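PDB 2P3E: diaminopimelate decarboxylase from Aquifex aeolicus, which probably catalyses the pyridoxal 5'-phosphate-dependent decarboxylation of meso-diaminopimelate to L-lysine, the final step of the diaminopimelate pathway. Local coordinates for residues M126-S131 with Y238-G243; E182-Y187 with T230-D235; E217-V222 with K266-N271; S224-L229 with V272-I277. All blocks are in the same frame, centred on the assembly; numbering follows the deposited sequence.

Interaction 1: M126-S131 with Y238-G243; sequences MFNVES and YLDIGG
Met126 reaches from strand 126-129 across the barrel interior and lays its thioether along Tyr238 and Asp240 of strand 238-240. The two strands are not paired; their axes stay 10.4 Å apart and are turned 52° against each other, so side chains alone bridge them. The tighter part lies at the methyl end of Met126. Its CG stands anti to the backbone N, and a bend at the last torsion (chi3 83°) swings the methyl group over to Asp240, where Met126 CE rests 3.8 Å from Asp240 CB. Around it the packing is buried, with Val199 and Ala152 also against Met126. Beside it, Asn128 ND2 offers a hydrogen to OD2 of Asp240; the bond is weak, at 3.4 Å, and the amide and carboxylate planes stand 70° apart. The other oxygen is held from two residues on: Asp240 OD1 accepts from Gly242 N at 3.2 Å, nearly on the line of the C-O bond, forming an Asx turn that fixes the rotation of the carboxylate. The looser side is at Tyr238, which is partly exposed. Met126 SD makes an oblique Met-aromatic contact, 5.2 Å from the Tyr238 ring centroid, while Tyr238 also leans on Lys275 and Ile277. Asn128 and Asp240 both touch His202 of strand 196-202, and Asp240 OD2 lies close to Glu279, a probable pyridoxal 5'-phosphate ligand. Inward-facing side chains meeting across a closed ring of parallel strands, with the polar pair at the C-terminal ends beside the cofactor site, are characteristic of the TIM barrel of this decarboxylase family.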
loop_
_atom_site.group_PDB
_atom_site.type_symbol
_atom_site.label_atom_id
_atom_site.label_comp_id
_atom_site.label_asym_id
_atom_site.label_seq_id
_atom_site.Cartn_x
_atom_site.Cartn_y
_atom_site.Cartn_z
ATOM N N MET B 126 -24.945 -11.205 -11.505
ATOM C CA MET B 126 -25.276 -11.584 -10.155
ATOM C C MET B 126 -24.506 -10.765 -9.117
ATOM O O MET B 126 -23.299 -10.566 -9.253
ATOM C CB MET B 126 -24.926 -13.064 -9.999
ATOM C CG MET B 126 -25.405 -13.753 -8.762
ATOM S SD MET B 126 -25.286 -15.520 -9.061
ATOM C CE MET B 126 -23.567 -15.925 -8.698
ATOM N N PHE B 127 -25.224 -10.310 -8.089
ATOM C CA PHE B 127 -24.625 -9.805 -6.853
ATOM C C PHE B 127 -24.427 -10.954 -5.855
ATOM O O PHE B 127 -25.389 -11.675 -5.506
ATOM C CB PHE B 127 -25.524 -8.753 -6.206
ATOM C CG PHE B 127 -25.634 -7.481 -6.989
ATOM C CD1 PHE B 127 -24.777 -6.413 -6.733
ATOM C CD2 PHE B 127 -26.581 -7.361 -8.011
ATOM C CE1 PHE B 127 -24.879 -5.228 -7.481
ATOM C CE2 PHE B 127 -26.692 -6.181 -8.760
ATOM C CZ PHE B 127 -25.846 -5.118 -8.490
ATOM N N ASN B 128 -23.188 -11.139 -5.412
ATOM C CA ASN B 128 -22.895 -12.059 -4.315
ATOM C C ASN B 128 -22.975 -11.304 -3.001
ATOM O O ASN B 128 -22.062 -10.551 -2.625
ATOM C CB ASN B 128 -21.543 -12.768 -4.514
ATOM C CG ASN B 128 -21.553 -13.683 -5.721
ATOM O OD1 ASN B 128 -22.553 -14.364 -5.986
ATOM N ND2 ASN B 128 -20.451 -13.714 -6.455
ATOM N N VAL B 129 -24.097 -11.517 -2.314
ATOM C CA VAL B 129 -24.514 -10.696 -1.213
ATOM C C VAL B 129 -23.866 -11.137 0.093
ATOM O O VAL B 129 -23.815 -12.334 0.425
ATOM C CB VAL B 129 -26.076 -10.626 -1.107
ATOM C CG1 VAL B 129 -26.494 -9.876 0.114
ATOM C CG2 VAL B 129 -26.670 -9.925 -2.340
ATOM N N GLU B 130 -23.396 -10.128 0.822
ATOM C CA GLU B 130 -22.589 -10.271 2.023
ATOM C C GLU B 130 -23.339 -9.957 3.325
ATOM O O GLU B 130 -22.832 -10.259 4.407
ATOM C CB GLU B 130 -21.349 -9.372 1.902
ATOM C CG GLU B 130 -20.354 -9.819 0.832
ATOM C CD GLU B 130 -19.547 -11.057 1.219
ATOM O OE1 GLU B 130 -19.656 -11.542 2.373
ATOM O OE2 GLU B 130 -18.790 -11.536 0.354
ATOM N N SER B 131 -24.537 -9.357 3.230
ATOM C CA SER B 131 -25.354 -9.103 4.420
ATOM C C SER B 131 -26.845 -8.963 4.109
ATOM O O SER B 131 -27.247 -8.714 2.973
ATOM C CB SER B 131 -24.871 -7.844 5.171
ATOM O OG SER B 131 -25.028 -6.707 4.340
ATOM N N TYR B 238 -27.259 -20.536 -10.972
ATOM C CA TYR B 238 -25.781 -20.443 -10.875
ATOM C C TYR B 238 -25.218 -20.918 -9.536
ATOM O O TYR B 238 -25.755 -20.616 -8.479
ATOM C CB TYR B 238 -25.279 -19.009 -11.133
ATOM C CG TYR B 238 -25.877 -18.417 -12.381
ATOM C CD1 TYR B 238 -25.402 -18.776 -13.652
ATOM C CD2 TYR B 238 -26.926 -17.522 -12.298
ATOM C CE1 TYR B 238 -25.978 -18.245 -14.818
ATOM C CE2 TYR B 238 -27.501 -16.982 -13.444
ATOM C CZ TYR B 238 -27.032 -17.363 -14.692
ATOM O OH TYR B 238 -27.635 -16.819 -15.811
ATOM N N LEU B 239 -24.131 -21.662 -9.617
ATOM C CA LEU B 239 -23.350 -22.035 -8.451
ATOM C C LEU B 239 -21.953 -21.501 -8.678
ATOM O O LEU B 239 -21.192 -22.028 -9.491
ATOM C CB LEU B 239 -23.311 -23.547 -8.260
ATOM C CG LEU B 239 -24.652 -24.232 -7.972
ATOM C CD1 LEU B 239 -24.426 -25.734 -7.791
ATOM C CD2 LEU B 239 -25.365 -23.620 -6.756
ATOM N N ASP B 240 -21.652 -20.421 -7.971
ATOM C CA ASP B 240 -20.369 -19.752 -8.066
ATOM C C ASP B 240 -19.486 -20.288 -6.925
ATOM O O ASP B 240 -19.690 -19.948 -5.761
ATOM C CB ASP B 240 -20.594 -18.226 -7.967
ATOM C CG ASP B 240 -19.322 -17.421 -8.158
ATOM O OD1 ASP B 240 -18.212 -17.963 -7.971
ATOM O OD2 ASP B 240 -19.451 -16.219 -8.477
ATOM N N ILE B 241 -18.502 -21.115 -7.275
ATOM C CA ILE B 241 -17.722 -21.813 -6.265
ATOM C C ILE B 241 -16.391 -21.116 -5.957
ATOM O O ILE B 241 -15.543 -21.663 -5.262
ATOM C CB ILE B 241 -17.565 -23.316 -6.588
ATOM C CG1 ILE B 241 -16.890 -23.524 -7.948
ATOM C CG2 ILE B 241 -18.942 -23.983 -6.609
ATOM C CD1 ILE B 241 -16.437 -24.981 -8.201
ATOM N N GLY B 242 -16.226 -19.906 -6.472
ATOM C CA GLY B 242 -15.132 -19.039 -6.039
ATOM C C GLY B 242 -13.814 -19.287 -6.732
ATOM O O GLY B 242 -13.735 -20.013 -7.747
ATOM N N GLY B 243 -12.767 -18.667 -6.187
ATOM C CA GLY B 243 -11.427 -18.862 -6.714
ATOM C C GLY B 243 -10.582 -19.514 -5.640
ATOM O O GLY B 243 -11.072 -20.359 -4.883
#

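Interaction 2: E182-Y187 with T230-D235; sequences EAQKEY and TQKGFD
Phe234 lays the far end of its ring against the backbone and CB of Tyr187. Ring atom CE1 of Phe234 comes within 3.5 Å of the carbonyl O of Tyr187, which approaches the ring obliquely, and Phe234 CZ sits 4.1 Å from Tyr187 CB. The phenyl ring thus packs near the base of the tyrosine, while the phenol end has other work: its OH is hydrogen-bonded to Gly200 O and Ile153 N of the barrel strands. Farther out, Gln184 and Lys232 cross at about a right angle, but the modelled approach there is too close to be trusted. Next come the residues that set Phe234 in place. With CG anti to its own carbonyl carbon (chi1 -65°), the ring is sent toward helix 183-191, where Glu188 and Ser191 border it; Leu229 and Ile198 of strand 196-202 also touch it. Behind it, Gly233 turns the chain at the end of helix 214-231: Gly233 N bonds to Thr230 O at 3.2 Å, one of the two bonds of a Schellman motif, and its positive phi of 101° would jam a side chain against the preceding carbonyl. An alanine in place of Phe234 is likely to leave Tyr187 CB and its carbonyl without their aromatic cover and to open a gap beside Leu229. The Schellman motif, followed by a hydrophobic residue set against the neighbouring helix, here joins the C-terminal end of helix 214-231 to helix 183-191 in the outer layer of the TIM barrel.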
loop_
_atom_site.group_PDB
_atom_site.type_symbol
_atom_site.label_atom_id
_atom_site.label_comp_id
_atom_site.label_asym_id
_atom_site.label_seq_id
_atom_site.Cartn_x
_atom_site.Cartn_y
_atom_site.Cartn_z
ATOM N N GLU B 182 -27.136 -21.135 8.235
ATOM C CA GLU B 182 -28.093 -20.039 8.436
ATOM C C GLU B 182 -28.420 -19.298 7.132
ATOM O O GLU B 182 -29.144 -18.287 7.141
ATOM C CB GLU B 182 -27.532 -19.050 9.461
ATOM C CG GLU B 182 -27.476 -19.581 10.890
ATOM N N ALA B 183 -27.893 -19.798 6.011
ATOM C CA ALA B 183 -28.081 -19.152 4.708
ATOM C C ALA B 183 -29.508 -19.311 4.196
ATOM O O ALA B 183 -30.017 -18.454 3.464
ATOM C CB ALA B 183 -27.090 -19.698 3.696
ATOM N N GLN B 184 -30.163 -20.398 4.591
ATOM C CA GLN B 184 -31.510 -20.667 4.106
ATOM C C GLN B 184 -32.503 -19.615 4.607
ATOM O O GLN B 184 -33.443 -19.250 3.892
ATOM C CB GLN B 184 -31.941 -22.082 4.480
ATOM C CG GLN B 184 -32.811 -22.734 3.414
ATOM C CD GLN B 184 -32.900 -24.229 3.561
ATOM O OE1 GLN B 184 -33.960 -24.761 3.882
ATOM N NE2 GLN B 184 -31.787 -24.923 3.336
ATOM N N LYS B 185 -32.268 -19.123 5.827
ATOM C CA LYS B 185 -33.043 -18.019 6.406
ATOM C C LYS B 185 -32.908 -16.722 5.616
ATOM O O LYS B 185 -33.880 -15.977 5.466
ATOM C CB LYS B 185 -32.657 -17.781 7.873
ATOM C CG LYS B 185 -33.267 -18.795 8.850
ATOM C CD LYS B 185 -32.977 -18.409 10.298
ATOM C CE LYS B 185 -31.708 -19.091 10.833
ATOM N NZ LYS B 185 -31.468 -18.735 12.268
ATOM N N GLU B 186 -31.706 -16.452 5.110
ATOM C CA GLU B 186 -31.514 -15.307 4.232
ATOM C C GLU B 186 -32.171 -15.473 2.867
ATOM O O GLU B 186 -32.623 -14.493 2.293
ATOM C CB GLU B 186 -30.023 -14.951 4.085
ATOM C CG GLU B 186 -29.511 -14.085 5.234
ATOM C CD GLU B 186 -28.097 -13.599 5.017
ATOM O OE1 GLU B 186 -27.802 -12.994 3.953
ATOM O OE2 GLU B 186 -27.271 -13.820 5.930
ATOM N N TYR B 187 -32.197 -16.697 2.340
ATOM C CA TYR B 187 -32.868 -16.972 1.065
ATOM C C TYR B 187 -34.384 -16.789 1.199
ATOM O O TYR B 187 -35.040 -16.223 0.316
ATOM C CB TYR B 187 -32.536 -18.382 0.557
ATOM C CG TYR B 187 -31.241 -18.431 -0.218
ATOM C CD1 TYR B 187 -30.055 -18.842 0.390
ATOM C CD2 TYR B 187 -31.200 -18.034 -1.552
ATOM C CE1 TYR B 187 -28.855 -18.865 -0.317
ATOM C CE2 TYR B 187 -30.004 -18.057 -2.276
ATOM C CZ TYR B 187 -28.840 -18.460 -1.650
ATOM O OH TYR B 187 -27.665 -18.479 -2.361
ATOM N N THR B 230 -33.766 -25.935 -4.125
ATOM C CA THR B 230 -34.525 -26.396 -5.298
ATOM C C THR B 230 -35.832 -27.109 -4.874
ATOM O O THR B 230 -36.883 -26.899 -5.480
ATOM C CB THR B 230 -33.681 -27.286 -6.227
ATOM O OG1 THR B 230 -32.519 -26.562 -6.665
ATOM C CG2 THR B 230 -34.488 -27.704 -7.476
ATOM N N GLN B 231 -35.748 -27.923 -3.823
ATOM C CA GLN B 231 -36.926 -28.587 -3.246
ATOM C C GLN B 231 -37.939 -27.566 -2.704
ATOM O O GLN B 231 -39.153 -27.735 -2.874
ATOM C CB GLN B 231 -36.490 -29.574 -2.157
ATOM C CG GLN B 231 -37.634 -30.394 -1.541
ATOM N NE2 GLN B 231 -39.631 -32.133 0.843
ATOM N N LYS B 232 -37.435 -26.500 -2.082
ATOM C CA LYS B 232 -38.281 -25.422 -1.549
ATOM C C LYS B 232 -38.871 -24.497 -2.617
ATOM O O LYS B 232 -39.651 -23.600 -2.299
ATOM C CB LYS B 232 -37.539 -24.607 -0.477
ATOM C CG LYS B 232 -37.179 -25.426 0.740
ATOM C CD LYS B 232 -36.790 -24.571 1.921
ATOM C CE LYS B 232 -36.625 -25.442 3.172
ATOM N NZ LYS B 232 -37.891 -26.155 3.571
ATOM N N GLY B 233 -38.516 -24.715 -3.877
ATOM C CA GLY B 233 -39.090 -23.931 -4.958
ATOM C C GLY B 233 -38.238 -22.795 -5.527
ATOM O O GLY B 233 -38.707 -22.051 -6.393
ATOM N N PHE B 234 -36.995 -22.655 -5.063
ATOM C CA PHE B 234 -36.091 -21.640 -5.622
ATOM C C PHE B 234 -35.516 -22.116 -6.963
ATOM O O PHE B 234 -35.305 -23.318 -7.163
ATOM C CB PHE B 234 -34.934 -21.311 -4.658
ATOM C CG PHE B 234 -35.373 -20.663 -3.374
ATOM C CD1 PHE B 234 -35.381 -19.277 -3.246
ATOM C CD2 PHE B 234 -35.767 -21.435 -2.288
ATOM C CE1 PHE B 234 -35.786 -18.664 -2.050
ATOM C CE2 PHE B 234 -36.175 -20.837 -1.097
ATOM C CZ PHE B 234 -36.178 -19.451 -0.972
ATOM N N ASP B 235 -35.264 -21.173 -7.867
ATOM C CA ASP B 235 -34.666 -21.468 -9.154
ATOM C C ASP B 235 -33.199 -21.018 -9.135
ATOM O O ASP B 235 -32.878 -19.891 -9.507
ATOM C CB ASP B 235 -35.434 -20.767 -10.285
ATOM C CG ASP B 235 -34.896 -21.120 -11.679
ATOM O OD1 ASP B 235 -34.112 -22.082 -11.819
ATOM O OD2 ASP B 235 -35.259 -20.416 -12.645
#

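Interaction 3: E217-V222 with K266-N271; sequences EAVEKV and KDLLEN
The carbonyl O of Leu268 is gripped twice by Asn271. The side-chain ND2 of Asn271 donates to Leu268 O at 2.9 Å, with an N-H...O angle of 143°, while the backbone N of Asn271 reaches the same oxygen at 3.3 Å. Both donors arrive from the same face of the carbonyl plane, the amide one tilted 31° from it, and together they hold the chain as it leaves helix 258-269. That end of the helix carries the apolar contact with helix 214-231. Leu268 has CG anti to its backbone N (chi1 -158°), a torsion that projects both methyl groups at the facing helix. Leu268 CD2 presses on the backbone of helix 214-231, 3.5 Å from Glu220 N, and Leu268 CD1 lies over Glu220 CA at 3.9 Å. These helices follow one another around the outside of the TIM barrel, with strand 238-240 between them in the chain, so the leucine packs one peripheral helix on the next. Val219 supplies the other half of the apolar patch: its CG1 touches Leu268 CD2 at 3.8 Å and Leu269 CD2 at 3.9 Å, the valine crossing Leu268 obliquely and Leu269 at about a right angle. A serine in place of Leu268 would probably leave Val219 CG1 with Leu269 as its one remaining mate here and open a gap beside the Glu220 backbone. Val223, one turn on from Val219, also borders Leu268 and Asn271. The extended side chain of Glu220 gives only its CB to the contact; its carboxylate leads off along its own helix to a salt bridge between OE2 and Arg216.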
loop_
_atom_site.group_PDB
_atom_site.type_symbol
_atom_site.label_atom_id
_atom_site.label_comp_id
_atom_site.label_asym_id
_atom_site.label_seq_id
_atom_site.Cartn_x
_atom_site.Cartn_y
_atom_site.Cartn_z
ATOM N N GLU B 217 -15.505 -30.928 0.480
ATOM C CA GLU B 217 -16.489 -30.720 1.551
ATOM C C GLU B 217 -17.230 -29.410 1.354
ATOM O O GLU B 217 -18.446 -29.349 1.538
ATOM C CB GLU B 217 -15.848 -30.748 2.956
ATOM C CG GLU B 217 -16.888 -30.578 4.104
ATOM C CD GLU B 217 -16.277 -30.597 5.507
ATOM O OE1 GLU B 217 -15.034 -30.627 5.645
ATOM O OE2 GLU B 217 -17.066 -30.576 6.488
ATOM N N ALA B 218 -16.482 -28.374 0.976
ATOM C CA ALA B 218 -17.045 -27.043 0.739
ATOM C C ALA B 218 -18.133 -27.091 -0.312
ATOM O O ALA B 218 -19.263 -26.655 -0.070
ATOM C CB ALA B 218 -15.933 -26.053 0.328
ATOM N N VAL B 219 -17.787 -27.619 -1.485
ATOM C CA VAL B 219 -18.732 -27.740 -2.593
ATOM C C VAL B 219 -19.878 -28.720 -2.257
ATOM O O VAL B 219 -21.012 -28.512 -2.681
ATOM C CB VAL B 219 -18.001 -28.100 -3.939
ATOM C CG1 VAL B 219 -18.984 -28.348 -5.071
ATOM C CG2 VAL B 219 -17.015 -26.972 -4.330
ATOM N N GLU B 220 -19.580 -29.757 -1.479
ATOM C CA GLU B 220 -20.616 -30.689 -1.008
ATOM C C GLU B 220 -21.695 -29.942 -0.235
ATOM O O GLU B 220 -22.881 -30.123 -0.485
ATOM C CB GLU B 220 -20.002 -31.793 -0.151
ATOM C CG GLU B 220 -20.985 -32.827 0.340
ATOM C CD GLU B 220 -20.424 -33.616 1.508
ATOM O OE1 GLU B 220 -20.171 -32.997 2.575
ATOM O OE2 GLU B 220 -20.230 -34.846 1.368
ATOM N N LYS B 221 -21.275 -29.062 0.667
ATOM C CA LYS B 221 -22.218 -28.231 1.429
ATOM C C LYS B 221 -23.073 -27.357 0.520
ATOM O O LYS B 221 -24.272 -27.208 0.744
ATOM C CB LYS B 221 -21.474 -27.343 2.441
ATOM C CG LYS B 221 -20.591 -28.073 3.444
ATOM C CD LYS B 221 -21.383 -28.875 4.445
ATOM C CE LYS B 221 -20.454 -29.464 5.519
ATOM N NZ LYS B 221 -21.272 -30.246 6.497
ATOM N N VAL B 222 -22.445 -26.757 -0.490
ATOM C CA VAL B 222 -23.165 -25.924 -1.449
ATOM C C VAL B 222 -24.156 -26.741 -2.279
ATOM O O VAL B 222 -25.280 -26.283 -2.538
ATOM C CB VAL B 222 -22.201 -25.122 -2.360
ATOM C CG1 VAL B 222 -22.953 -24.523 -3.548
ATOM C CG2 VAL B 222 -21.532 -24.005 -1.547
ATOM N N LYS B 266 -15.951 -33.501 -10.135
ATOM C CA LYS B 266 -16.784 -34.006 -11.233
ATOM C C LYS B 266 -18.048 -34.699 -10.713
ATOM O O LYS B 266 -19.165 -34.327 -11.077
ATOM C CB LYS B 266 -16.005 -34.974 -12.132
ATOM C CG LYS B 266 -16.822 -35.435 -13.352
ATOM C CD LYS B 266 -16.315 -36.742 -13.939
ATOM C CE LYS B 266 -17.119 -37.103 -15.208
ATOM N NZ LYS B 266 -16.329 -38.018 -16.069
ATOM N N ASP B 267 -17.860 -35.689 -9.848
ATOM C CA ASP B 267 -18.987 -36.511 -9.413
ATOM C C ASP B 267 -19.969 -35.696 -8.571
ATOM O O ASP B 267 -21.181 -35.819 -8.727
ATOM C CB ASP B 267 -18.507 -37.762 -8.683
ATOM C CG ASP B 267 -17.831 -38.760 -9.620
ATOM O OD1 ASP B 267 -17.836 -38.576 -10.852
ATOM O OD2 ASP B 267 -17.258 -39.737 -9.116
ATOM N N LEU B 268 -19.426 -34.842 -7.709
ATOM C CA LEU B 268 -20.220 -33.919 -6.925
ATOM C C LEU B 268 -21.099 -33.010 -7.796
ATOM O O LEU B 268 -22.284 -32.846 -7.512
ATOM C CB LEU B 268 -19.288 -33.104 -6.029
ATOM C CG LEU B 268 -19.756 -32.409 -4.760
ATOM C CD1 LEU B 268 -20.657 -33.304 -3.884
ATOM C CD2 LEU B 268 -18.522 -31.950 -3.970
ATOM N N LEU B 269 -20.526 -32.445 -8.862
ATOM C CA LEU B 269 -21.246 -31.508 -9.735
ATOM C C LEU B 269 -22.205 -32.192 -10.709
ATOM O O LEU B 269 -23.075 -31.540 -11.302
ATOM C CB LEU B 269 -20.278 -30.586 -10.494
ATOM C CG LEU B 269 -19.380 -29.679 -9.639
ATOM C CD1 LEU B 269 -18.372 -28.917 -10.485
ATOM C CD2 LEU B 269 -20.204 -28.729 -8.746
ATOM N N GLU B 270 -22.063 -33.502 -10.880
ATOM C CA GLU B 270 -23.047 -34.245 -11.661
ATOM C C GLU B 270 -24.444 -34.179 -11.019
ATOM O O GLU B 270 -25.448 -34.362 -11.712
ATOM C CB GLU B 270 -22.583 -35.683 -11.918
ATOM C CG GLU B 270 -23.517 -36.519 -12.794
ATOM C CD GLU B 270 -24.004 -35.821 -14.093
ATOM O OE1 GLU B 270 -23.187 -35.218 -14.828
ATOM O OE2 GLU B 270 -25.223 -35.903 -14.383
ATOM N N ASN B 271 -24.507 -33.861 -9.725
ATOM C CA ASN B 271 -25.779 -33.731 -9.011
ATOM C C ASN B 271 -26.572 -32.477 -9.374
ATOM O O ASN B 271 -27.733 -32.354 -9.001
ATOM C CB ASN B 271 -25.543 -33.721 -7.500
ATOM C CG ASN B 271 -25.034 -35.057 -6.973
ATOM O OD1 ASN B 271 -25.726 -36.073 -7.051
ATOM N ND2 ASN B 271 -23.832 -35.050 -6.415
#

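Interaction 4: S224-L229 with V272-I277; sequences SLYESL and VKAKII
In the outer layer of the TIM barrel, Tyr226 of helix 214-231 plugs its ring into the loop 272-274, which leads from helix 258-269 into strand 275-278. CG of Tyr226 lies anti to the backbone N (chi1 165°), which carries the ring off the helix and over to the loop. Val272 covers one face of it in a CH-pi contact: Val272 CB stands 4.1 Å from the Tyr226 ring centroid, 27° off the normal. Val272 CG1 packs closer still, 3.5 Å from Tyr226 CD2. Ala274 CB approaches Tyr226 CE1 obliquely, at 3.9 Å. Leu239 of strand 238-240 touches Tyr226, Val272 and Ala274 alike, and Ile201 and Ile236 add to the cover of the tyrosine. This makes the ring a wedge between helix, loop and barrel wall. The side chain of Lys273 leads away, leaving its backbone to make the polar bond: Lys273 N donates to the Tyr226 hydroxyl O at 3.2 Å, with an N-H...O angle of 155°.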
loop_
_atom_site.group_PDB
_atom_site.type_symbol
_atom_site.label_atom_id
_atom_site.label_comp_id
_atom_site.label_asym_id
_atom_site.label_seq_id
_atom_site.Cartn_x
_atom_site.Cartn_y
_atom_site.Cartn_z
ATOM N N SER B 224 -25.588 -29.587 -1.361
ATOM C CA SER B 224 -26.692 -29.863 -0.427
ATOM C C SER B 224 -27.631 -28.668 -0.248
ATOM O O SER B 224 -28.854 -28.847 -0.231
ATOM C CB SER B 224 -26.162 -30.311 0.932
ATOM O OG SER B 224 -25.317 -31.445 0.737
ATOM N N LEU B 225 -27.071 -27.463 -0.095
ATOM C CA LEU B 225 -27.910 -26.261 -0.030
ATOM C C LEU B 225 -28.714 -26.090 -1.319
ATOM O O LEU B 225 -29.899 -25.753 -1.278
ATOM C CB LEU B 225 -27.086 -24.984 0.235
ATOM C CG LEU B 225 -27.891 -23.670 0.372
ATOM C CD1 LEU B 225 -28.921 -23.715 1.520
ATOM C CD2 LEU B 225 -26.936 -22.495 0.580
ATOM N N TYR B 226 -28.063 -26.313 -2.455
ATOM C CA TYR B 226 -28.725 -26.227 -3.757
ATOM C C TYR B 226 -29.933 -27.174 -3.814
ATOM O O TYR B 226 -31.023 -26.774 -4.223
ATOM C CB TYR B 226 -27.723 -26.558 -4.856
ATOM C CG TYR B 226 -28.310 -26.854 -6.218
ATOM C CD1 TYR B 226 -28.597 -25.824 -7.108
ATOM C CD2 TYR B 226 -28.561 -28.173 -6.626
ATOM C CE1 TYR B 226 -29.106 -26.082 -8.370
ATOM C CE2 TYR B 226 -29.103 -28.442 -7.895
ATOM C CZ TYR B 226 -29.351 -27.380 -8.754
ATOM O OH TYR B 226 -29.871 -27.594 -9.990
ATOM N N GLU B 227 -29.723 -28.419 -3.392
ATOM C CA GLU B 227 -30.793 -29.418 -3.394
ATOM C C GLU B 227 -31.951 -28.983 -2.518
ATOM O O GLU B 227 -33.097 -29.069 -2.930
ATOM C CB GLU B 227 -30.273 -30.767 -2.916
ATOM C CG GLU B 227 -29.277 -31.366 -3.870
ATOM C CD GLU B 227 -29.933 -31.985 -5.096
ATOM O OE1 GLU B 227 -31.128 -32.371 -4.990
ATOM O OE2 GLU B 227 -29.250 -32.092 -6.150
ATOM N N SER B 228 -31.632 -28.513 -1.318
ATOM C CA SER B 228 -32.630 -28.031 -0.379
ATOM C C SER B 228 -33.422 -26.819 -0.907
ATOM O O SER B 228 -34.655 -26.783 -0.791
ATOM C CB SER B 228 -31.949 -27.713 0.947
ATOM O OG SER B 228 -32.908 -27.338 1.914
ATOM N N LEU B 229 -32.730 -25.830 -1.477
ATOM C CA LEU B 229 -33.403 -24.662 -2.070
ATOM C C LEU B 229 -34.268 -25.032 -3.276
ATOM O O LEU B 229 -35.369 -24.498 -3.437
ATOM C CB LEU B 229 -32.382 -23.575 -2.455
ATOM C CG LEU B 229 -31.625 -22.918 -1.289
ATOM C CD1 LEU B 229 -30.540 -21.985 -1.806
ATOM C CD2 LEU B 229 -32.584 -22.186 -0.333
ATOM N N VAL B 272 -25.938 -31.531 -10.063
ATOM C CA VAL B 272 -26.571 -30.228 -10.257
ATOM C C VAL B 272 -26.779 -29.839 -11.721
ATOM O O VAL B 272 -25.995 -30.211 -12.598
ATOM C CB VAL B 272 -25.830 -29.116 -9.466
ATOM C CG1 VAL B 272 -25.673 -29.526 -7.992
ATOM C CG2 VAL B 272 -24.496 -28.819 -10.071
ATOM N N LYS B 273 -27.862 -29.115 -11.970
ATOM C CA LYS B 273 -28.180 -28.610 -13.301
ATOM C C LYS B 273 -27.653 -27.185 -13.499
ATOM O O LYS B 273 -27.572 -26.703 -14.632
ATOM C CB LYS B 273 -29.702 -28.600 -13.530
ATOM C CG LYS B 273 -30.352 -29.967 -13.634
ATOM C CD LYS B 273 -31.791 -29.830 -14.179
ATOM C CE LYS B 273 -32.722 -29.232 -13.135
ATOM N NZ LYS B 273 -34.127 -29.118 -13.688
ATOM N N ALA B 274 -27.329 -26.514 -12.395
ATOM C CA ALA B 274 -26.869 -25.126 -12.418
ATOM C C ALA B 274 -25.598 -24.915 -13.244
ATOM O O ALA B 274 -24.779 -25.826 -13.383
ATOM C CB ALA B 274 -26.679 -24.619 -10.998
ATOM N N LYS B 275 -25.456 -23.723 -13.824
ATOM C CA LYS B 275 -24.201 -23.334 -14.473
ATOM C C LYS B 275 -23.196 -22.976 -13.386
ATOM O O LYS B 275 -23.527 -22.239 -12.446
ATOM C CB LYS B 275 -24.405 -22.152 -15.424
ATOM C CG LYS B 275 -23.154 -21.789 -16.273
ATOM C CD LYS B 275 -23.551 -21.025 -17.511
ATOM C CE LYS B 275 -22.342 -20.549 -18.299
ATOM N NZ LYS B 275 -21.840 -21.633 -19.211
ATOM N N ILE B 276 -21.978 -23.499 -13.532
ATOM C CA ILE B 276 -20.925 -23.330 -12.539
ATOM C C ILE B 276 -20.144 -22.067 -12.904
ATOM O O ILE B 276 -19.927 -21.787 -14.080
ATOM C CB ILE B 276 -19.988 -24.561 -12.486
ATOM C CG1 ILE B 276 -20.794 -25.876 -12.297
ATOM C CG2 ILE B 276 -18.878 -24.381 -11.401
ATOM C CD1 ILE B 276 -21.785 -25.874 -11.105
ATOM N N ILE B 277 -19.785 -21.290 -11.889
ATOM C CA ILE B 277 -18.952 -20.103 -12.072
ATOM C C ILE B 277 -17.706 -20.287 -11.206
ATOM O O ILE B 277 -17.812 -20.693 -10.050
ATOM C CB ILE B 277 -19.692 -18.806 -11.677
ATOM C CG1 ILE B 277 -21.002 -18.659 -12.476
ATOM C CG2 ILE B 277 -18.775 -17.556 -11.903
ATOM C CD1 ILE B 277 -21.843 -17.414 -12.114
#

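Overall arrangement
Starting from the N terminus, strand 126-129 opens the first loop, which interaction 1 closes at strand 238-240, joining two unpaired strands across the barrel interior. Interaction 2 lies wholly within that span, tying helix 183-191 to the end of helix 214-231. Interactions 3 and 4 start on the latter helix at 217-222 and 224-229 and close beyond strand 238-240, at 266-271 and 272-277; they therefore cross each other and both earlier contacts. Helix 214-231 is the common element of interactions 2, 3 and 4, linking its two neighbouring helices and the approach to strand 275-278. That strand lies beside 238-240 in the sheet, where Leu239 and Ile277 join interactions 1 and 4.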